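Local coordinates for protein cystine knot (fluoropropylated) (PDB 6CDX) that binds an integrin, probably through a grafted loop, as a fluoropropylated imaging tracer built on a squash-type trypsin inhibitor scaffold, at residues Thr13-Cys24 / Ile29-Gly37. Residues are numbered along the deposited sequence; the frame is centred on the assembly and turned at random. Where two conformers were deposited one is given.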
loop_
_atom_site.group_PDB
_atom_site.type_symbol
_atom_site.label_atom_id
_atom_site.label_comp_id
_atom_site.label_asym_id
_atom_site.label_seq_id
_atom_site.Cartn_x
_atom_site.Cartn_y
_atom_site.Cartn_z
ATOM N N THR A 13 -5.762 -1.269 -1.412
ATOM C CA THR A 13 -4.578 -0.554 -1.829
ATOM C C THR A 13 -4.859 0.889 -2.265
ATOM O O THR A 13 -4.033 1.777 -2.005
ATOM C CB THR A 13 -3.878 -1.316 -2.910
ATOM O OG1 THR A 13 -2.834 -0.532 -3.531
ATOM C CG2 THR A 13 -4.735 -1.573 -4.035
ATOM N N LEU A 14 -5.963 1.110 -2.898
ATOM C CA LEU A 14 -6.328 2.421 -3.406
ATOM C C LEU A 14 -6.724 3.410 -2.316
ATOM O O LEU A 14 -6.883 4.609 -2.590
ATOM C CB LEU A 14 -7.401 2.350 -4.484
ATOM C CG LEU A 14 -7.033 1.583 -5.701
ATOM C CD1 LEU A 14 -8.102 1.687 -6.778
ATOM C CD2 LEU A 14 -5.780 2.017 -6.256
ATOM N N LEU A 15 -6.874 2.971 -1.065
ATOM C CA LEU A 15 -7.046 3.872 0.045
ATOM C C LEU A 15 -5.703 4.476 0.499
ATOM O O LEU A 15 -5.721 5.443 1.298
ATOM C CB LEU A 15 -7.639 3.145 1.250
ATOM C CG LEU A 15 -9.033 2.601 1.082
ATOM C CD1 LEU A 15 -9.381 1.637 2.213
ATOM C CD2 LEU A 15 -10.036 3.756 0.835
ATOM N N PHE A 16 -4.548 3.936 0.000
ATOM C CA PHE A 16 -3.252 4.325 0.484
ATOM C C PHE A 16 -2.377 4.829 -0.623
ATOM O O PHE A 16 -1.535 4.153 -1.182
ATOM C CB PHE A 16 -2.622 3.158 1.229
ATOM C CG PHE A 16 -3.345 2.819 2.478
ATOM C CD1 PHE A 16 -3.125 3.516 3.628
ATOM C CD2 PHE A 16 -4.235 1.761 2.513
ATOM C CE1 PHE A 16 -3.804 3.148 4.775
ATOM C CE2 PHE A 16 -4.902 1.450 3.696
ATOM C CZ PHE A 16 -4.698 2.160 4.796
ATOM N N ARG A 17 -2.634 6.073 -0.991
ATOM C CA ARG A 17 -1.787 6.765 -1.989
ATOM C C ARG A 17 -0.416 6.982 -1.412
ATOM O O ARG A 17 -0.271 7.353 -0.235
ATOM C CB ARG A 17 -2.426 8.094 -2.307
ATOM C CG ARG A 17 -1.682 8.951 -3.365
ATOM C CD ARG A 17 -1.909 8.491 -4.756
ATOM N NE ARG A 17 -1.280 9.368 -5.744
ATOM C CZ ARG A 17 0.048 9.426 -5.958
ATOM N NH1 ARG A 17 0.877 8.508 -5.506
ATOM N NH2 ARG A 17 0.550 10.430 -6.677
ATOM N N CYS A 18 0.615 6.776 -2.194
ATOM C CA CYS A 18 1.964 6.933 -1.697
ATOM C C CYS A 18 2.860 7.482 -2.801
ATOM O O CYS A 18 2.800 7.126 -3.970
ATOM C CB CYS A 18 2.521 5.609 -1.168
ATOM S SG CYS A 18 2.542 4.274 -2.392
ATOM N N ARG A 19 3.783 8.311 -2.284
ATOM C CA ARG A 19 4.847 8.846 -3.133
ATOM C C ARG A 19 6.205 8.261 -2.717
ATOM O O ARG A 19 7.223 8.464 -3.387
ATOM C CB ARG A 19 4.926 10.367 -3.079
ATOM C CG ARG A 19 3.717 10.963 -3.761
ATOM C CD ARG A 19 3.527 12.414 -3.484
ATOM N NE ARG A 19 2.548 12.998 -4.407
ATOM C CZ ARG A 19 1.307 12.924 -4.269
ATOM N NH1 ARG A 19 0.464 13.469 -5.134
ATOM N NH2 ARG A 19 0.783 12.355 -3.277
ATOM N N ARG A 20 6.184 7.479 -1.617
ATOM C CA ARG A 20 7.409 6.937 -1.006
ATOM C C ARG A 20 6.912 5.899 -0.013
ATOM O O ARG A 20 5.763 5.943 0.404
ATOM C CB ARG A 20 8.209 8.087 -0.336
ATOM C CG ARG A 20 7.442 8.816 0.744
ATOM C CD ARG A 20 8.046 10.181 1.030
ATOM N NE ARG A 20 7.979 11.102 -0.118
ATOM C CZ ARG A 20 6.980 11.964 -0.299
ATOM N NH1 ARG A 20 6.951 12.723 -1.374
ATOM N NH2 ARG A 20 5.988 12.038 0.647
ATOM N N ASP A 21 7.788 4.994 0.411
ATOM C CA ASP A 21 7.396 3.890 1.253
ATOM C C ASP A 21 6.899 4.357 2.515
ATOM O O ASP A 21 5.964 3.744 3.125
ATOM C CB ASP A 21 8.580 2.898 1.463
ATOM C CG ASP A 21 8.956 2.087 0.315
ATOM O OD1 ASP A 21 8.177 1.963 -0.632
ATOM O OD2 ASP A 21 10.080 1.517 0.359
ATOM N N SER A 22 7.419 5.453 3.062
ATOM C CA SER A 22 7.040 5.932 4.374
ATOM C C SER A 22 5.591 6.522 4.424
ATOM O O SER A 22 5.049 6.636 5.510
ATOM C CB SER A 22 8.111 6.900 4.867
ATOM O OG SER A 22 8.075 8.144 4.093
ATOM N N ASP A 23 4.951 6.738 3.265
ATOM C CA ASP A 23 3.520 7.034 3.206
ATOM C C ASP A 23 2.602 5.825 3.534
ATOM O O ASP A 23 1.416 6.012 3.641
ATOM C CB ASP A 23 3.160 7.513 1.813
ATOM C CG ASP A 23 3.766 8.898 1.485
ATOM O OD1 ASP A 23 4.508 9.566 2.282
ATOM O OD2 ASP A 23 3.669 9.272 0.303
ATOM N N CYS A 24 3.169 4.631 3.580
ATOM C CA CYS A 24 2.370 3.421 3.667
ATOM C C CYS A 24 2.141 2.922 5.107
ATOM O O CYS A 24 2.896 3.274 5.995
ATOM C CB CYS A 24 3.054 2.334 2.806
ATOM S SG CYS A 24 3.060 2.759 1.057
ATOM N N ILE A 29 4.787 -1.257 1.386
ATOM C CA ILE A 29 5.717 -0.461 0.565
ATOM C C ILE A 29 4.932 0.180 -0.594
ATOM O O ILE A 29 3.839 -0.243 -0.954
ATOM C CB ILE A 29 6.903 -1.286 0.124
ATOM C CG1 ILE A 29 6.506 -2.456 -0.733
ATOM C CG2 ILE A 29 7.696 -1.691 1.313
ATOM C CD1 ILE A 29 7.740 -3.139 -1.289
ATOM N N CYS A 30 5.534 1.196 -1.172
ATOM C CA CYS A 30 4.885 1.950 -2.227
ATOM C C CYS A 30 5.098 1.172 -3.518
ATOM O O CYS A 30 6.199 0.570 -3.770
ATOM C CB CYS A 30 5.337 3.397 -2.198
ATOM S SG CYS A 30 4.368 4.469 -3.255
ATOM N N ARG A 31 4.034 0.943 -4.304
ATOM C CA ARG A 31 4.194 0.158 -5.520
ATOM C C ARG A 31 4.175 1.118 -6.709
ATOM O O ARG A 31 3.923 2.300 -6.637
ATOM C CB ARG A 31 3.122 -0.932 -5.580
ATOM C CG ARG A 31 3.049 -1.790 -4.306
ATOM C CD ARG A 31 4.337 -2.306 -3.772
ATOM N NE ARG A 31 4.940 -3.397 -4.481
ATOM C CZ ARG A 31 6.261 -3.448 -4.757
ATOM N NH1 ARG A 31 6.758 -4.543 -5.334
ATOM N NH2 ARG A 31 7.078 -2.446 -4.578
ATOM N N GLY A 32 4.403 0.471 -7.880
ATOM C CA GLY A 32 4.576 1.101 -9.134
ATOM C C GLY A 32 3.414 1.961 -9.604
ATOM O O GLY A 32 3.547 2.797 -10.392
ATOM N N ASN A 33 2.228 1.724 -9.110
ATOM C CA ASN A 33 1.073 2.519 -9.440
ATOM C C ASN A 33 0.829 3.785 -8.502
ATOM O O ASN A 33 -0.145 4.485 -8.646
ATOM C CB ASN A 33 -0.197 1.668 -9.489
ATOM C CG ASN A 33 -0.466 0.965 -8.215
ATOM O OD1 ASN A 33 0.227 1.100 -7.158
ATOM N ND2 ASN A 33 -1.584 0.276 -8.227
ATOM N N GLY A 34 1.721 4.053 -7.550
ATOM C CA GLY A 34 1.533 5.141 -6.574
ATOM C C GLY A 34 0.572 4.829 -5.474
ATOM O O GLY A 34 0.112 5.728 -4.837
ATOM N N TYR A 35 0.331 3.529 -5.251
ATOM C CA TYR A 35 -0.446 3.090 -4.110
ATOM C C TYR A 35 0.347 2.030 -3.355
ATOM O O TYR A 35 1.215 1.337 -3.922
ATOM C CB TYR A 35 -1.789 2.565 -4.561
ATOM C CG TYR A 35 -2.679 3.694 -5.081
ATOM C CD1 TYR A 35 -3.446 4.426 -4.214
ATOM C CD2 TYR A 35 -2.632 4.098 -6.412
ATOM C CE1 TYR A 35 -4.231 5.462 -4.667
ATOM C CE2 TYR A 35 -3.399 5.252 -6.859
ATOM C CZ TYR A 35 -4.178 5.863 -5.942
ATOM O OH TYR A 35 -4.968 6.964 -6.363
ATOM N N CYS A 36 0.064 1.937 -2.067
ATOM C CA CYS A 36 0.802 0.982 -1.230
ATOM C C CYS A 36 0.427 -0.454 -1.518
ATOM O O CYS A 36 -0.680 -0.728 -2.026
ATOM C CB CYS A 36 0.542 1.305 0.203
ATOM S SG CYS A 36 1.055 2.973 0.702
ATOM N N GLY A 37 1.270 -1.376 -1.194
ATOM C CA GLY A 37 1.013 -2.770 -1.350
ATOM C C GLY A 37 1.733 -3.595 -0.351
ATOM O O GLY A 37 2.599 -3.160 0.353
HETATM O O HOH W 1 8.954 0.600 -2.997
#
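Arg-17 and Tyr-35 form a single beta bridge, with Cys-36 N hydrogen-bonded to Phe-16 O and Cys-18 N to Gly-34 O. This is the core of an inhibitor cystine knot, the fold of squash trypsin inhibitors. Two of its three disulfides, Cys-18 to Cys-30 and Cys-24 to Cys-36, cross between residues 13-24 and 29-37; the third joins Cys-3 to Cys-28. Cys-18 CB packs 3.5 Å from Cys-36 SG, so the two bridges touch. The Tyr-35 ring is sandwiched by two CH-pi contacts. Leu-14 CD2 sits over the centre of one face, 3.7 Å from the ring centroid, and Arg-17 CD lies over the opposite face, off centre toward CZ. Arg-17 bends at chi2 (78°), which brings NH1 back to Gly-34 O, 3.0 Å away and on a lone pair. Gly-34 O thus takes two donors, since Cys-18 N meets it from above the carbonyl plane. Thr-13 OG1 donates to Cys-36 O at 2.6 Å. In the 3-10 segment 21-23, Asp-21 OD1 accepts a nearly straight bond from Cys-30 N (2.8 Å, 171°), on the anti side but tilted 32° out of the carboxylate plane. One water donates both to Asp-21 OD1 and to Cys-30 O, 2.9 Å from the latter.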